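Side-chain contacts in DUF1955 domain-containing protein (Sulfolobus tokodaii, PDB 1WY6), which is of unknown function but folds as an all-helical repeat protein, built from short helices packed in succession, in a hyperthermophilic archaeon: residues 121-125 with 126-130; 21-24 with 25-29; 75-78 with 79-82. All blocks are in the same frame, centred on the assembly; numbering follows the deposited sequence.

Contact 1: 121-125 with 126-130; sequences NEVSA and SILVA
Ser126 meets Ser124 hydroxyl to hydroxyl, the two OG atoms 2.8 Å apart in a hydrogen bond in which either could be the donor. Both side chains take the same rotamer, each OG lying between its own backbone N and carbonyl carbon (chi1 65° in Ser124, 58° in Ser126), and this turns the two hydroxyls to face each other across the start of the helix.

One residue on, Ile127 divides its branches between two neighbours. Ile127 CG2 packs 4.1 Å from Val123 CB, the two side chains crossing at about a right angle. The other branch passes by Ser124, with Ile127 CD1 3.7 Å from Ser124 OG, so the serine hydroxyl has an apolar methyl beside it.

Leu128 carries the main apolar contact. Ser124 is the N-cap of helix 125-137, and the residue before it, Val123, packs on Leu128 four places into the helix, the i to i+5 pairing known as a hydrophobic staple. Here Val123 CG2 comes to 3.7 Å from Leu128 CD2. The same methyl of Leu128 is approached more loosely by Asn121, whose ND2 is 4.2 Å from Leu128 CD2. Leu147 of helix 141-153 and Ile117 of helix 107-117 also touch Leu128, while Ile117 touches Val123 too, which places the staple between neighbouring helices. Leu128 N itself donates to Ser124 O over 3.3 Å in a nearly straight bond (168°).

Val129 then takes up the next carbonyl, its N bonding to Ala125 O at 2.8 Å. Its CG2 branch sits beside its own backbone N and leans over the same acceptor, 3.3 Å from Ala125 O, while the side chain touches Ala151 of helix 141-153.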
ATOM      1  N   ASN A 121     -14.375 -11.625   6.523  1.00 49.88           N
ATOM      2  CA  ASN A 121     -14.295 -10.288   7.101  1.00 49.54           C
ATOM      3  C   ASN A 121     -13.582 -10.346   8.454  1.00 46.97           C
ATOM      4  O   ASN A 121     -14.150 -10.802   9.452  1.00 46.43           O
ATOM      5  CB  ASN A 121     -15.703  -9.701   7.272  1.00 51.43           C
ATOM      6  CG  ASN A 121     -15.702  -8.177   7.356  1.00 56.65           C
ATOM      7  OD1 ASN A 121     -15.067  -7.587   8.233  1.00 59.54           O
ATOM      8  ND2 ASN A 121     -16.417  -7.534   6.436  1.00 58.86           N
ATOM      9  N   GLU A 122     -12.338  -9.876   8.482  1.00 43.57           N
ATOM     10  CA  GLU A 122     -11.543  -9.891   9.706  1.00 39.49           C
ATOM     11  C   GLU A 122     -10.858  -8.551   9.949  1.00 34.46           C
ATOM     12  O   GLU A 122     -10.363  -8.285  11.045  1.00 30.27           O
ATOM     13  CB  GLU A 122     -10.489 -10.997   9.621  1.00 39.17           C
ATOM     14  CG  GLU A 122      -9.729 -11.235  10.908  1.00 44.05           C
ATOM     15  CD  GLU A 122     -10.648 -11.548  12.078  1.00 50.57           C
ATOM     16  OE1 GLU A 122     -11.497 -12.456  11.942  1.00 49.96           O
ATOM     17  OE2 GLU A 122     -10.519 -10.892  13.136  1.00 53.75           O
ATOM     18  N   VAL A 123     -10.831  -7.713   8.917  1.00 32.19           N
ATOM     19  CA  VAL A 123     -10.199  -6.400   9.008  1.00 30.14           C
ATOM     20  C   VAL A 123     -10.929  -5.487   9.983  1.00 28.10           C
ATOM     21  O   VAL A 123     -12.127  -5.650  10.213  1.00 26.18           O
ATOM     22  CB  VAL A 123     -10.151  -5.708   7.626  1.00 32.16           C
ATOM     23  CG1 VAL A 123      -9.079  -6.354   6.760  1.00 32.03           C
ATOM     24  CG2 VAL A 123     -11.509  -5.807   6.947  1.00 29.55           C
ATOM     25  N   SER A 124     -10.198  -4.531  10.551  1.00 25.75           N
ATOM     26  CA  SER A 124     -10.768  -3.589  11.503  1.00 25.40           C
ATOM     27  C   SER A 124     -11.681  -2.599  10.786  1.00 23.90           C
ATOM     28  O   SER A 124     -11.684  -2.516   9.561  1.00 22.85           O
ATOM     29  CB  SER A 124      -9.652  -2.828  12.217  1.00 23.84           C
ATOM     30  OG  SER A 124      -8.930  -2.026  11.303  1.00 25.71           O
ATOM     31  N   ALA A 125     -12.449  -1.842  11.561  1.00 24.39           N
ATOM     32  CA  ALA A 125     -13.368  -0.860  11.002  1.00 23.07           C
ATOM     33  C   ALA A 125     -12.623   0.227  10.222  1.00 22.95           C
ATOM     34  O   ALA A 125     -13.087   0.676   9.172  1.00 19.89           O
ATOM     35  CB  ALA A 125     -14.197  -0.229  12.124  1.00 24.84           C
ATOM     36  N   SER A 126     -11.469   0.646  10.733  1.00 21.56           N
ATOM     37  CA  SER A 126     -10.681   1.691  10.077  1.00 22.18           C
ATOM     38  C   SER A 126     -10.338   1.322   8.637  1.00 18.84           C
ATOM     39  O   SER A 126     -10.505   2.124   7.717  1.00 18.69           O
ATOM     40  CB  SER A 126      -9.398   1.966  10.865  1.00 22.15           C
ATOM     41  OG  SER A 126      -8.623   0.790  10.998  1.00 26.57           O
ATOM     42  N   ILE A 127      -9.863   0.102   8.446  1.00  8.99           N
ATOM     43  CA  ILE A 127      -9.511  -0.371   7.119  1.00  8.99           C
ATOM     44  C   ILE A 127     -10.755  -0.403   6.216  1.00  8.99           C
ATOM     45  O   ILE A 127     -10.708   0.060   5.072  1.00 16.72           O
ATOM     46  CB  ILE A 127      -8.822  -1.762   7.222  1.00  8.99           C
ATOM     47  CG1 ILE A 127      -7.441  -1.580   7.874  1.00  8.99           C
ATOM     48  CG2 ILE A 127      -8.663  -2.380   5.842  1.00  8.99           C
ATOM     49  CD1 ILE A 127      -6.772  -2.860   8.370  1.00  8.99           C
ATOM     50  N   LEU A 128     -11.872  -0.921   6.726  1.00 17.38           N
ATOM     51  CA  LEU A 128     -13.109  -0.951   5.942  1.00 18.76           C
ATOM     52  C   LEU A 128     -13.467   0.475   5.521  1.00 17.04           C
ATOM     53  O   LEU A 128     -13.900   0.715   4.391  1.00 17.96           O
ATOM     54  CB  LEU A 128     -14.263  -1.524   6.767  1.00 19.72           C
ATOM     55  CG  LEU A 128     -14.224  -3.003   7.150  1.00 25.25           C
ATOM     56  CD1 LEU A 128     -15.294  -3.281   8.192  1.00 25.15           C
ATOM     57  CD2 LEU A 128     -14.438  -3.862   5.915  1.00 29.00           C
ATOM     58  N   VAL A 129     -13.282   1.420   6.439  1.00 15.32           N
ATOM     59  CA  VAL A 129     -13.590   2.815   6.152  1.00 14.53           C
ATOM     60  C   VAL A 129     -12.655   3.414   5.100  1.00 15.19           C
ATOM     61  O   VAL A 129     -13.106   4.136   4.209  1.00 14.69           O
ATOM     62  CB  VAL A 129     -13.525   3.679   7.428  1.00 13.93           C
ATOM     63  CG1 VAL A 129     -13.525   5.150   7.061  1.00 11.37           C
ATOM     64  CG2 VAL A 129     -14.721   3.373   8.321  1.00 18.86           C
ATOM     65  N   ALA A 130     -11.363   3.116   5.211  1.00 14.87           N
ATOM     66  CA  ALA A 130     -10.371   3.620   4.271  1.00 15.62           C
ATOM     67  C   ALA A 130     -10.711   3.173   2.847  1.00 13.57           C
ATOM     68  O   ALA A 130     -10.820   4.004   1.952  1.00 14.32           O
ATOM     69  CB  ALA A 130      -8.967   3.136   4.667  1.00 17.22           C
TER

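Contact 2: 21-24 with 25-29; sequences GYID and EGVKI
Glu25 folds back along the start of its helix onto Tyr22, three residues earlier. Glu25 CB is 3.7 Å from Tyr22 O. The chain bends about the CB-CG bond (chi2 77°) instead of extending, which brings the carboxylate round to the tyrosine. CD stands 4.0 Å from Tyr22 CD1. At the tip, OE1 makes the close approach, 3.2 Å from Tyr22 CB, and lies in the plane of the ring, at its edge, 3.7 Å from Tyr22 CD1. The carboxylate and ring planes are almost perpendicular, 88° apart, so the contact is made by one oxygen at a ring edge and not by stacking.

The pairing sits just after the short turn that joins helices 7-19 and 23-36. Gly21 ends the first helix in a Schellman motif, its positive phi suited to a residue without a side chain; Tyr22, at the centre of an inverse gamma turn, is already the N-cap of the second. Gly26 N closes the first turn by donating to Tyr22 O at 3.1 Å. Replacing Glu25 with an alanine would probably leave the edge of the Tyr22 ring without the carboxylate beside it and open a gap next to Phe17 of helix 7-19, which the glutamate also touches.

A different side of the helix is apolar. Ile23 CG2 meets Val27 CG2 at 4.0 Å, and Val27 N donates to Ile23 O at 2.9 Å; both side chains rest on helix 55-65, Ile23 against Tyr57 and Val27 against Ile65.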
ATOM      1  N   GLY A  21      14.641 -10.091   5.317  1.00 11.24           N
ATOM      2  CA  GLY A  21      14.557  -9.467   6.624  1.00 12.50           C
ATOM      3  C   GLY A  21      15.817  -8.758   7.082  1.00 12.68           C
ATOM      4  O   GLY A  21      15.850  -8.216   8.183  1.00 15.75           O
ATOM      5  N   TYR A  22      16.858  -8.786   6.257  1.00 12.36           N
ATOM      6  CA  TYR A  22      18.114  -8.104   6.572  1.00 13.35           C
ATOM      7  C   TYR A  22      17.910  -6.659   6.115  1.00 14.29           C
ATOM      8  O   TYR A  22      18.533  -6.214   5.154  1.00  9.20           O
ATOM      9  CB  TYR A  22      19.264  -8.726   5.781  1.00 14.93           C
ATOM     10  CG  TYR A  22      19.663 -10.120   6.214  1.00 17.25           C
ATOM     11  CD1 TYR A  22      20.687 -10.314   7.150  1.00 18.65           C
ATOM     12  CD2 TYR A  22      19.060 -11.248   5.654  1.00 10.41           C
ATOM     13  CE1 TYR A  22      21.110 -11.592   7.504  1.00 13.09           C
ATOM     14  CE2 TYR A  22      19.477 -12.535   6.006  1.00  8.65           C
ATOM     15  CZ  TYR A  22      20.509 -12.693   6.928  1.00 12.25           C
ATOM     16  OH  TYR A  22      20.976 -13.948   7.232  1.00 21.26           O
ATOM     17  N   ILE A  23      17.025  -5.936   6.803  1.00  8.99           N
ATOM     18  CA  ILE A  23      16.701  -4.554   6.441  1.00  8.99           C
ATOM     19  C   ILE A  23      17.880  -3.558   6.394  1.00  8.99           C
ATOM     20  O   ILE A  23      18.047  -2.855   5.403  1.00 12.75           O
ATOM     21  CB  ILE A  23      15.606  -3.977   7.386  1.00  8.99           C
ATOM     22  CG1 ILE A  23      14.467  -4.994   7.578  1.00  8.99           C
ATOM     23  CG2 ILE A  23      15.049  -2.687   6.802  1.00  8.99           C
ATOM     24  CD1 ILE A  23      13.703  -5.354   6.300  1.00  8.99           C
ATOM     25  N   ASP A  24      18.691  -3.501   7.450  1.00 15.09           N
ATOM     26  CA  ASP A  24      19.817  -2.566   7.489  1.00 18.14           C
ATOM     27  C   ASP A  24      20.793  -2.812   6.349  1.00 17.05           C
ATOM     28  O   ASP A  24      21.272  -1.876   5.713  1.00 12.84           O
ATOM     29  CB  ASP A  24      20.582  -2.682   8.813  1.00 20.04           C
ATOM     30  CG  ASP A  24      19.714  -2.385  10.019  1.00 30.42           C
ATOM     31  OD1 ASP A  24      19.204  -1.254  10.137  1.00 31.04           O
ATOM     32  OD2 ASP A  24      19.544  -3.289  10.857  1.00 39.21           O
ATOM     33  N   GLU A  25      21.097  -4.081   6.114  1.00 15.75           N
ATOM     34  CA  GLU A  25      22.019  -4.460   5.060  1.00 15.73           C
ATOM     35  C   GLU A  25      21.511  -3.982   3.698  1.00 13.36           C
ATOM     36  O   GLU A  25      22.216  -3.274   2.970  1.00 14.70           O
ATOM     37  CB  GLU A  25      22.202  -5.984   5.045  1.00 16.47           C
ATOM     38  CG  GLU A  25      23.016  -6.579   6.198  1.00 18.81           C
ATOM     39  CD  GLU A  25      22.248  -6.675   7.513  1.00 24.00           C
ATOM     40  OE1 GLU A  25      20.996  -6.645   7.499  1.00 21.61           O
ATOM     41  OE2 GLU A  25      22.906  -6.802   8.567  1.00 19.91           O
ATOM     42  N   GLY A  26      20.286  -4.370   3.352  1.00 10.83           N
ATOM     43  CA  GLY A  26      19.725  -3.967   2.074  1.00 11.82           C
ATOM     44  C   GLY A  26      19.569  -2.461   1.933  1.00 11.96           C
ATOM     45  O   GLY A  26      19.768  -1.920   0.851  1.00 14.95           O
ATOM     46  N   VAL A  27      19.220  -1.776   3.017  1.00 13.39           N
ATOM     47  CA  VAL A  27      19.048  -0.318   2.974  1.00 12.05           C
ATOM     48  C   VAL A  27      20.373   0.405   2.754  1.00 12.78           C
ATOM     49  O   VAL A  27      20.444   1.403   2.031  1.00 13.16           O
ATOM     50  CB  VAL A  27      18.383   0.199   4.275  1.00 11.53           C
ATOM     51  CG1 VAL A  27      18.446   1.723   4.341  1.00 10.94           C
ATOM     52  CG2 VAL A  27      16.938  -0.251   4.313  1.00 11.31           C
ATOM     53  N   LYS A  28      21.424  -0.114   3.376  1.00 13.67           N
ATOM     54  CA  LYS A  28      22.752   0.463   3.253  1.00 15.57           C
ATOM     55  C   LYS A  28      23.137   0.446   1.776  1.00 13.81           C
ATOM     56  O   LYS A  28      23.591   1.453   1.229  1.00 19.05           O
ATOM     57  CB  LYS A  28      23.747  -0.353   4.088  1.00 15.18           C
ATOM     58  CG  LYS A  28      25.188   0.123   4.005  1.00 23.26           C
ATOM     59  CD  LYS A  28      26.104  -0.774   4.830  1.00 31.28           C
ATOM     60  CE  LYS A  28      27.570  -0.370   4.679  1.00 38.54           C
ATOM     61  NZ  LYS A  28      27.849   0.974   5.254  1.00 42.75           N
ATOM     62  N   ILE A  29      22.945  -0.703   1.135  1.00  8.99           N
ATOM     63  CA  ILE A  29      23.236  -0.866  -0.290  1.00  8.99           C
ATOM     64  C   ILE A  29      22.407   0.131  -1.113  1.00  8.99           C
ATOM     65  O   ILE A  29      22.932   0.819  -1.993  1.00 20.24           O
ATOM     66  CB  ILE A  29      22.881  -2.285  -0.775  1.00  8.99           C
ATOM     67  CG1 ILE A  29      23.622  -3.336   0.054  1.00  8.99           C
ATOM     68  CG2 ILE A  29      23.268  -2.443  -2.244  1.00  8.99           C
ATOM     69  CD1 ILE A  29      25.075  -3.396  -0.222  1.00  8.99           C
TER

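Contact 3: 75-78 with 79-82; sequences QNLK and SVVE
Ser79 grips the carbonyl oxygen of Asn76 with two hydrogen bonds. Its OG donates at 2.8 Å in the carbonyl plane, and its N donates to the same Asn76 O at 2.9 Å from above that plane, 39° out of it. The hydroxyl reaches this acceptor because OG stays beside its backbone N (chi1 -55°). Val80 N bonds to Leu77 O at 3.1 Å and Glu82 N to Lys78 O at 2.9 Å.

The charged contact is between Lys78 and Glu82, which run side by side in the same direction; the lysine is fully extended, and its CE comes to 3.2 Å from Glu82 OE2. The salt bridge from NZ to OE2 is long, 3.9 Å, and a water accepting from Lys78 NZ and donating to Glu82 OE2 spans it. The stronger partner of Lys78 NZ is Glu112 on helix 107-117. Glu116 there lies close to Glu82, a like-charge pairing that could raise the affinity of one for a proton.

Apolar contact between 75-78 and 79-82 is slight, Leu77 CD2 facing Val80 CG2 at 4.3 Å, but both residues lie against helix 92-103. Asn76 O and Leu77 O accept from residues three ahead, Leu77 O also weakly from Val81 N, and Lys78 O from Glu82 N: a 3-10-like first turn passing into alpha-helix at the N-terminal end of helix 78-86 in this helical repeat protein.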
ATOM      1  N   GLN A  75       2.918   0.819 -10.536  1.00 15.21           N
ATOM      2  CA  GLN A  75       1.604   0.383 -11.005  1.00 16.50           C
ATOM      3  C   GLN A  75       1.040  -0.754 -10.147  1.00 16.56           C
ATOM      4  O   GLN A  75      -0.119  -1.148 -10.305  1.00 15.34           O
ATOM      5  CB  GLN A  75       1.705  -0.091 -12.460  1.00 17.77           C
ATOM      6  CG  GLN A  75       2.396   0.899 -13.380  1.00 22.19           C
ATOM      7  CD  GLN A  75       1.598   2.169 -13.581  1.00 27.85           C
ATOM      8  OE1 GLN A  75       2.160   3.226 -13.871  1.00 42.08           O
ATOM      9  NE2 GLN A  75       0.282   2.073 -13.441  1.00 26.20           N
ATOM     10  N   ASN A  76       1.867  -1.272  -9.244  1.00 15.53           N
ATOM     11  CA  ASN A  76       1.484  -2.376  -8.363  1.00 17.37           C
ATOM     12  C   ASN A  76       1.255  -1.958  -6.911  1.00 16.15           C
ATOM     13  O   ASN A  76       1.483  -2.756  -5.995  1.00 17.23           O
ATOM     14  CB  ASN A  76       2.562  -3.471  -8.399  1.00 16.45           C
ATOM     15  CG  ASN A  76       3.950  -2.958  -7.989  1.00 17.67           C
ATOM     16  OD1 ASN A  76       4.885  -3.742  -7.813  1.00 17.73           O
ATOM     17  ND2 ASN A  76       4.088  -1.644  -7.847  1.00 13.48           N
ATOM     18  N   LEU A  77       0.801  -0.724  -6.693  1.00 11.83           N
ATOM     19  CA  LEU A  77       0.576  -0.255  -5.336  1.00  9.85           C
ATOM     20  C   LEU A  77      -0.530  -0.995  -4.591  1.00  7.64           C
ATOM     21  O   LEU A  77      -0.748  -0.765  -3.404  1.00  9.64           O
ATOM     22  CB  LEU A  77       0.341   1.259  -5.306  1.00  8.98           C
ATOM     23  CG  LEU A  77       1.578   2.077  -5.702  1.00 10.57           C
ATOM     24  CD1 LEU A  77       1.392   3.513  -5.243  1.00 13.92           C
ATOM     25  CD2 LEU A  77       2.841   1.488  -5.060  1.00  9.36           C
ATOM     26  N   LYS A  78      -1.211  -1.906  -5.276  1.00 12.44           N
ATOM     27  CA  LYS A  78      -2.226  -2.697  -4.603  1.00 11.88           C
ATOM     28  C   LYS A  78      -1.478  -3.586  -3.603  1.00 12.25           C
ATOM     29  O   LYS A  78      -2.042  -4.028  -2.602  1.00 12.92           O
ATOM     30  CB  LYS A  78      -2.994  -3.573  -5.591  1.00 13.17           C
ATOM     31  CG  LYS A  78      -4.093  -4.392  -4.919  1.00 12.06           C
ATOM     32  CD  LYS A  78      -4.639  -5.494  -5.830  1.00 19.68           C
ATOM     33  CE  LYS A  78      -5.594  -6.395  -5.066  1.00 17.46           C
ATOM     34  NZ  LYS A  78      -6.119  -7.509  -5.901  1.00 17.12           N
ATOM     35  N   SER A  79      -0.199  -3.837  -3.883  1.00 12.58           N
ATOM     36  CA  SER A  79       0.649  -4.659  -3.014  1.00 13.59           C
ATOM     37  C   SER A  79       0.801  -4.018  -1.631  1.00 10.82           C
ATOM     38  O   SER A  79       0.908  -4.708  -0.612  1.00  8.67           O
ATOM     39  CB  SER A  79       2.047  -4.824  -3.634  1.00 16.95           C
ATOM     40  OG  SER A  79       1.987  -5.338  -4.955  1.00 21.35           O
ATOM     41  N   VAL A  80       0.834  -2.693  -1.599  1.00 10.71           N
ATOM     42  CA  VAL A  80       0.987  -1.982  -0.335  1.00 10.76           C
ATOM     43  C   VAL A  80      -0.297  -2.055   0.486  1.00 11.50           C
ATOM     44  O   VAL A  80      -0.257  -2.262   1.692  1.00 11.71           O
ATOM     45  CB  VAL A  80       1.391  -0.503  -0.569  1.00  9.52           C
ATOM     46  CG1 VAL A  80       1.382   0.265   0.752  1.00 12.82           C
ATOM     47  CG2 VAL A  80       2.772  -0.455  -1.193  1.00 11.40           C
ATOM     48  N   VAL A  81      -1.436  -1.896  -0.178  1.00 13.58           N
ATOM     49  CA  VAL A  81      -2.723  -1.972   0.498  1.00 12.34           C
ATOM     50  C   VAL A  81      -2.927  -3.396   1.032  1.00 13.94           C
ATOM     51  O   VAL A  81      -3.447  -3.588   2.135  1.00  9.19           O
ATOM     52  CB  VAL A  81      -3.875  -1.644  -0.464  1.00 11.93           C
ATOM     53  CG1 VAL A  81      -5.190  -1.615   0.302  1.00 15.17           C
ATOM     54  CG2 VAL A  81      -3.611  -0.316  -1.162  1.00  6.13           C
ATOM     55  N   GLU A  82      -2.519  -4.381   0.234  1.00 11.53           N
ATOM     56  CA  GLU A  82      -2.628  -5.792   0.608  1.00 13.07           C
ATOM     57  C   GLU A  82      -1.910  -6.063   1.922  1.00 12.02           C
ATOM     58  O   GLU A  82      -2.400  -6.821   2.755  1.00 10.78           O
ATOM     59  CB  GLU A  82      -2.022  -6.692  -0.471  1.00 12.85           C
ATOM     60  CG  GLU A  82      -2.892  -6.921  -1.691  1.00 23.51           C
ATOM     61  CD  GLU A  82      -4.183  -7.671  -1.374  1.00 37.96           C
ATOM     62  OE1 GLU A  82      -4.223  -8.404  -0.356  1.00 34.50           O
ATOM     63  OE2 GLU A  82      -5.154  -7.540  -2.156  1.00 38.36           O
TER
HETATM   64  O   HOH W   1      -7.438  -8.688  -4.034  1.00 25.84           O

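In the fold
From the N terminus, contact 2 comes first, at the junction where helix 7-19 gives way to helix 23-36. Contact 3 follows where the loop after helix 55-65 winds into helix 78-86, near the middle of the chain, and contact 1 comes last, where the loop after helix 107-117 enters helix 125-137. Each is local, between residues a few places apart, so the three stand in series and neither nest nor cross. Contacts 1 and 2 lie on opposite sides of the chain's centre, their own centres 32 Å apart. Helix 55-65 borders both contacts 2 and 3, and helix 107-117 both contacts 3 and 1, so shared helices link the three sites along the array.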